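Long-range contacts in EreC (Klebsiella pneumoniae, PDB 6XCQ), which probably hydrolyses the lactone ester of erythromycin and related macrolides, thereby conferring macrolide resistance: residues R37-P42 against A80-Y85; A73-A78 against V425-A430. The protein carries 1 engineered substitution. All coordinates share one frame; numbering follows the deposited sequence.

Interaction 1 of 2, residues R37-P42 against A80-Y85; sequences RTLLQP and ASLIRY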
loop_
_atom_site.group_PDB
_atom_site.type_symbol
_atom_site.label_atom_id
_atom_site.label_comp_id
_atom_site.label_asym_id
_atom_site.label_seq_id
_atom_site.Cartn_x
_atom_site.Cartn_y
_atom_site.Cartn_z
ATOM N N ARG A 37 -12.456 0.734 -23.705
ATOM C CA ARG A 37 -12.569 2.149 -24.030
ATOM C C ARG A 37 -13.101 2.989 -22.873
ATOM O O ARG A 37 -12.939 4.213 -22.886
ATOM C CB ARG A 37 -13.447 2.309 -25.276
ATOM C CG ARG A 37 -12.986 1.326 -26.344
ATOM C CD ARG A 37 -13.369 1.665 -27.748
ATOM N NE ARG A 37 -13.028 0.524 -28.593
ATOM C CZ ARG A 37 -11.846 0.349 -29.183
ATOM N NH1 ARG A 37 -10.879 1.259 -29.057
ATOM N NH2 ARG A 37 -11.638 -0.732 -29.921
ATOM N N THR A 38 -13.700 2.372 -21.863
ATOM C CA THR A 38 -14.287 3.137 -20.774
ATOM C C THR A 38 -13.444 3.109 -19.500
ATOM O O THR A 38 -13.838 3.729 -18.507
ATOM C CB THR A 38 -15.716 2.644 -20.482
ATOM O OG1 THR A 38 -15.695 1.331 -19.903
ATOM C CG2 THR A 38 -16.540 2.613 -21.778
ATOM N N LEU A 39 -12.276 2.452 -19.518
ATOM C CA LEU A 39 -11.515 2.255 -18.281
ATOM C C LEU A 39 -11.183 3.580 -17.601
ATOM O O LEU A 39 -11.220 3.678 -16.368
ATOM C CB LEU A 39 -10.230 1.482 -18.560
ATOM C CG LEU A 39 -9.283 1.291 -17.364
ATOM C CD1 LEU A 39 -9.828 0.257 -16.393
ATOM C CD2 LEU A 39 -7.885 0.897 -17.826
ATOM N N LEU A 40 -10.865 4.613 -18.378
ATOM C CA LEU A 40 -10.470 5.881 -17.785
ATOM C C LEU A 40 -11.653 6.810 -17.560
ATOM O O LEU A 40 -11.456 7.996 -17.286
ATOM C CB LEU A 40 -9.410 6.559 -18.654
ATOM C CG LEU A 40 -8.172 5.687 -18.896
ATOM C CD1 LEU A 40 -7.232 6.355 -19.883
ATOM C CD2 LEU A 40 -7.448 5.336 -17.588
ATOM N N GLN A 41 -12.876 6.295 -17.648
ATOM C CA GLN A 41 -14.083 7.094 -17.452
ATOM C C GLN A 41 -14.982 6.386 -16.449
ATOM O O GLN A 41 -15.989 5.769 -16.822
ATOM C CB GLN A 41 -14.777 7.350 -18.792
ATOM C CG GLN A 41 -13.805 7.955 -19.810
ATOM C CD GLN A 41 -14.484 8.429 -21.070
ATOM O OE1 GLN A 41 -15.624 8.882 -21.032
ATOM N NE2 GLN A 41 -13.783 8.326 -22.201
ATOM N N PRO A 42 -14.654 6.476 -15.152
ATOM C CA PRO A 42 -15.411 5.723 -14.140
ATOM C C PRO A 42 -16.903 6.015 -14.123
ATOM O O PRO A 42 -17.688 5.145 -13.731
ATOM C CB PRO A 42 -14.754 6.158 -12.820
ATOM C CG PRO A 42 -13.422 6.709 -13.195
ATOM C CD PRO A 42 -13.581 7.291 -14.557
ATOM N N ALA A 80 -10.316 3.730 -9.887
ATOM C CA ALA A 80 -11.706 4.039 -9.575
ATOM C C ALA A 80 -12.652 3.170 -10.392
ATOM O O ALA A 80 -13.651 2.659 -9.867
ATOM C CB ALA A 80 -11.986 5.520 -9.818
ATOM N N SER A 81 -12.344 2.972 -11.678
ATOM C CA SER A 81 -13.204 2.124 -12.502
ATOM C C SER A 81 -13.222 0.685 -11.994
ATOM O O SER A 81 -14.278 0.051 -11.930
ATOM C CB SER A 81 -12.743 2.167 -13.961
ATOM O OG SER A 81 -13.054 3.432 -14.531
ATOM N N LEU A 82 -12.057 0.141 -11.653
ATOM C CA LEU A 82 -12.026 -1.247 -11.225
ATOM C C LEU A 82 -12.600 -1.409 -9.818
ATOM O O LEU A 82 -13.114 -2.478 -9.485
ATOM C CB LEU A 82 -10.602 -1.777 -11.313
ATOM C CG LEU A 82 -10.256 -2.126 -12.763
ATOM C CD1 LEU A 82 -8.768 -2.301 -12.971
ATOM C CD2 LEU A 82 -11.007 -3.388 -13.156
ATOM N N ILE A 83 -12.537 -0.367 -8.992
ATOM C CA ILE A 83 -13.261 -0.389 -7.720
ATOM C C ILE A 83 -14.761 -0.514 -7.984
ATOM O O ILE A 83 -15.441 -1.367 -7.403
ATOM C CB ILE A 83 -12.918 0.864 -6.887
ATOM C CG1 ILE A 83 -11.484 0.771 -6.368
ATOM C CG2 ILE A 83 -13.868 1.030 -5.707
ATOM C CD1 ILE A 83 -10.904 2.106 -5.884
ATOM N N ARG A 84 -15.285 0.289 -8.920
ATOM C CA ARG A 84 -16.694 0.169 -9.302
ATOM C C ARG A 84 -17.045 -1.260 -9.704
ATOM O O ARG A 84 -18.052 -1.816 -9.256
ATOM C CB ARG A 84 -17.020 1.131 -10.447
ATOM C CG ARG A 84 -17.395 2.532 -10.001
ATOM C CD ARG A 84 -18.177 3.243 -11.089
ATOM N NE ARG A 84 -19.515 2.675 -11.202
ATOM C CZ ARG A 84 -20.307 2.822 -12.255
ATOM N NH1 ARG A 84 -19.896 3.521 -13.310
ATOM N NH2 ARG A 84 -21.511 2.259 -12.253
ATOM N N TYR A 85 -16.215 -1.876 -10.548
ATOM C CA TYR A 85 -16.488 -3.241 -10.989
ATOM C C TYR A 85 -16.479 -4.227 -9.822
ATOM O O TYR A 85 -17.363 -5.084 -9.707
ATOM C CB TYR A 85 -15.465 -3.648 -12.046
ATOM C CG TYR A 85 -15.433 -5.127 -12.326
ATOM C CD1 TYR A 85 -16.451 -5.738 -13.046
ATOM C CD2 TYR A 85 -14.376 -5.906 -11.887
ATOM C CE1 TYR A 85 -16.413 -7.092 -13.323
ATOM C CE2 TYR A 85 -14.330 -7.255 -12.149
ATOM C CZ TYR A 85 -15.349 -7.844 -12.870
ATOM O OH TYR A 85 -15.288 -9.193 -13.129
#
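Leu39, second residue of the type I beta turn that runs from Thr38 to Gln41, meets helix 73-90 in two ways, through its backbone carbonyl and through one methyl of its side chain. Ser81 OG donates to Leu39 O at 2.6 Å; the hydroxyl reaches the oxygen from above the carbonyl plane, with a C=O...donor angle of 136°. That hydroxyl stands anti to its own carbonyl carbon, which projects it from the helix into the turn. Leu39 CD1 lies 4.2 Å from Ser81 CB and more loosely beside Leu82, while CD2 turns to Val425 and Val427 of strand 423-427. Within the turn, Gln41 N closes back on Thr38 O at 2.9 Å, and Thr38 OG1 is hydrogen-bonded to Glu49.

The turn follows edge strand 33-36 of the mixed sheet, and by this contact the loop leaving that strand is laid along the helix in the middle of its course. Pro42 then settles over the Ala80-Ser81 step: its CG is 3.9 Å from Ala80 CB, and its CA comes within 3.3 Å of Ser81 OG. One helical turn on from Ala80, Arg84 NH1 donates to Pro42 O at 2.8 Å, with an N-H...acceptor angle of 157°. The oxygen sits at the edge of the guanidinium, close to its plane. A bend at chi3 (72°) turns the group to this carbonyl, and a salt bridge from NE to Glu88 anchors it further.

Interaction 2 of 2, residues A73-A78 against V425-A430; sequences AEFSLA and VCVPSA
Glu74 leans from the first turn of helix 73-90 onto the chain just past strand 423-427, and its carboxylate ends beside Ser429. CG stands anti to the carbonyl carbon, and the chain then folds at chi2 (86°), so that the carboxylate stays close to the loop. Ser429 OG donates to Glu74 OE2 at 2.9 Å, meeting that oxygen from above the carboxylate plane, 53° out of it. The other oxygen, OE1, lies 3.4 Å from Ala430 CA and accepts the backbone N-H of Gly431; the two donors together would restrict rotation of the carboxylate.

The apolar half of the contact centres on Val427. Its CG1 is anti to the carbonyl carbon, which places CG2 between the backbone N and the carbonyl carbon. From there CG2 reaches both Glu74 CB, at 3.8 Å, and Phe75 CE1, at 3.7 Å, approaching the ring obliquely. One turn further along the helix, Ala78 CB rests 4.4 Å from CG1 of Val425 and at the same distance from CG1 of Val427, the two strand residues whose CB atoms point to the helix. Phe343 of the adjoining strand 338-345 also packs on Phe75 and Ala78. The axes of helix 73-78 and strand 425-427 pass 9.5 Å apart with 134° between their directions, a helix layered on a sheet as in alpha/beta folds.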
loop_
_atom_site.group_PDB
_atom_site.type_symbol
_atom_site.label_atom_id
_atom_site.label_comp_id
_atom_site.label_asym_id
_atom_site.label_seq_id
_atom_site.Cartn_x
_atom_site.Cartn_y
_atom_site.Cartn_z
ATOM N N ALA A 73 -2.052 10.146 -12.960
ATOM C CA ALA A 73 -3.481 10.445 -13.054
ATOM C C ALA A 73 -4.255 9.277 -13.649
ATOM O O ALA A 73 -5.329 8.915 -13.154
ATOM C CB ALA A 73 -3.702 11.703 -13.899
ATOM N N GLU A 74 -3.734 8.687 -14.737
ATOM C CA GLU A 74 -4.439 7.586 -15.389
ATOM C C GLU A 74 -4.580 6.378 -14.475
ATOM O O GLU A 74 -5.567 5.643 -14.570
ATOM C CB GLU A 74 -3.710 7.173 -16.676
ATOM C CG GLU A 74 -3.811 8.186 -17.816
ATOM C CD GLU A 74 -2.746 9.264 -17.742
ATOM O OE1 GLU A 74 -2.004 9.326 -16.735
ATOM O OE2 GLU A 74 -2.642 10.054 -18.699
ATOM N N PHE A 75 -3.611 6.147 -13.584
ATOM C CA PHE A 75 -3.738 4.996 -12.707
ATOM C C PHE A 75 -4.815 5.227 -11.652
ATOM O O PHE A 75 -5.524 4.285 -11.296
ATOM C CB PHE A 75 -2.382 4.645 -12.081
ATOM C CG PHE A 75 -1.393 4.062 -13.073
ATOM C CD1 PHE A 75 -1.835 3.347 -14.171
ATOM C CD2 PHE A 75 -0.032 4.240 -12.907
ATOM C CE1 PHE A 75 -0.933 2.804 -15.080
ATOM C CE2 PHE A 75 0.876 3.712 -13.814
ATOM C CZ PHE A 75 0.423 2.987 -14.894
ATOM N N SER A 76 -5.002 6.471 -11.184
ATOM C CA SER A 76 -6.123 6.723 -10.278
ATOM C C SER A 76 -7.455 6.522 -10.988
ATOM O O SER A 76 -8.380 5.930 -10.418
ATOM C CB SER A 76 -6.038 8.126 -9.674
ATOM O OG SER A 76 -4.917 8.230 -8.822
ATOM N N LEU A 77 -7.559 6.984 -12.234
ATOM C CA LEU A 77 -8.785 6.776 -12.997
ATOM C C LEU A 77 -9.102 5.292 -13.147
ATOM O O LEU A 77 -10.240 4.864 -12.910
ATOM C CB LEU A 77 -8.666 7.440 -14.372
ATOM C CG LEU A 77 -8.931 8.941 -14.369
ATOM C CD1 LEU A 77 -8.585 9.557 -15.730
ATOM C CD2 LEU A 77 -10.388 9.235 -13.983
ATOM N N ALA A 78 -8.111 4.494 -13.564
ATOM C CA ALA A 78 -8.347 3.064 -13.752
ATOM C C ALA A 78 -8.685 2.385 -12.434
ATOM O O ALA A 78 -9.495 1.455 -12.405
ATOM C CB ALA A 78 -7.132 2.386 -14.392
ATOM N N VAL A 425 -3.465 -4.422 -16.554
ATOM C CA VAL A 425 -4.189 -3.260 -17.060
ATOM C C VAL A 425 -3.158 -2.305 -17.636
ATOM O O VAL A 425 -2.185 -1.957 -16.958
ATOM C CB VAL A 425 -5.000 -2.600 -15.927
ATOM C CG1 VAL A 425 -5.598 -1.279 -16.337
ATOM C CG2 VAL A 425 -6.072 -3.550 -15.422
ATOM N N CYS A 426 -3.364 -1.864 -18.873
ATOM C CA CYS A 426 -2.384 -0.999 -19.517
ATOM C C CYS A 426 -3.091 0.209 -20.122
ATOM O O CYS A 426 -4.002 0.047 -20.939
ATOM C CB CYS A 426 -1.604 -1.779 -20.577
ATOM S SG CYS A 426 -0.296 -0.793 -21.366
ATOM N N VAL A 427 -2.697 1.408 -19.696
ATOM C CA VAL A 427 -3.325 2.654 -20.138
ATOM C C VAL A 427 -2.412 3.330 -21.162
ATOM O O VAL A 427 -1.239 2.953 -21.287
ATOM C CB VAL A 427 -3.630 3.570 -18.939
ATOM C CG1 VAL A 427 -4.558 2.848 -17.935
ATOM C CG2 VAL A 427 -2.325 4.019 -18.259
ATOM N N PRO A 428 -2.900 4.306 -21.935
ATOM C CA PRO A 428 -2.079 4.829 -23.038
ATOM C C PRO A 428 -0.935 5.727 -22.598
ATOM O O PRO A 428 0.044 5.866 -23.344
ATOM C CB PRO A 428 -3.096 5.609 -23.894
ATOM C CG PRO A 428 -4.421 4.997 -23.575
ATOM C CD PRO A 428 -4.322 4.672 -22.096
ATOM N N SER A 429 -1.024 6.349 -21.428
ATOM C CA SER A 429 -0.059 7.362 -21.025
ATOM C C SER A 429 -0.074 7.426 -19.508
ATOM O O SER A 429 -1.008 6.938 -18.867
ATOM C CB SER A 429 -0.403 8.729 -21.636
ATOM O OG SER A 429 -1.729 9.090 -21.272
ATOM N N ALA A 430 0.970 8.041 -18.928
ATOM C CA ALA A 430 1.092 8.104 -17.459
ATOM C C ALA A 430 1.556 9.503 -17.047
ATOM O O ALA A 430 2.732 9.733 -16.767
ATOM C CB ALA A 430 2.044 7.020 -16.930
#

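From the N terminus, the chain leaves strand 33-36 through the loop at 37-42, passes through strand 62-65 and enters helix 73-90. Interaction 1 closes this first circuit, with 37 residues between its segments. Interaction 2 starts from the beginning of the same helix and closes a far longer one, 346 residues, at the end of strand 423-427. Segment 73-78 falls inside the first circuit and 425-430 beyond its end, so the two circuits cross. Their centres are 10 Å apart and they touch directly: Leu39 CD2 is 3.5 Å from Val425 CG1. Helix 73-90 is thus tied first to the chain's last strand and the loop after it, then to the N-terminal loop.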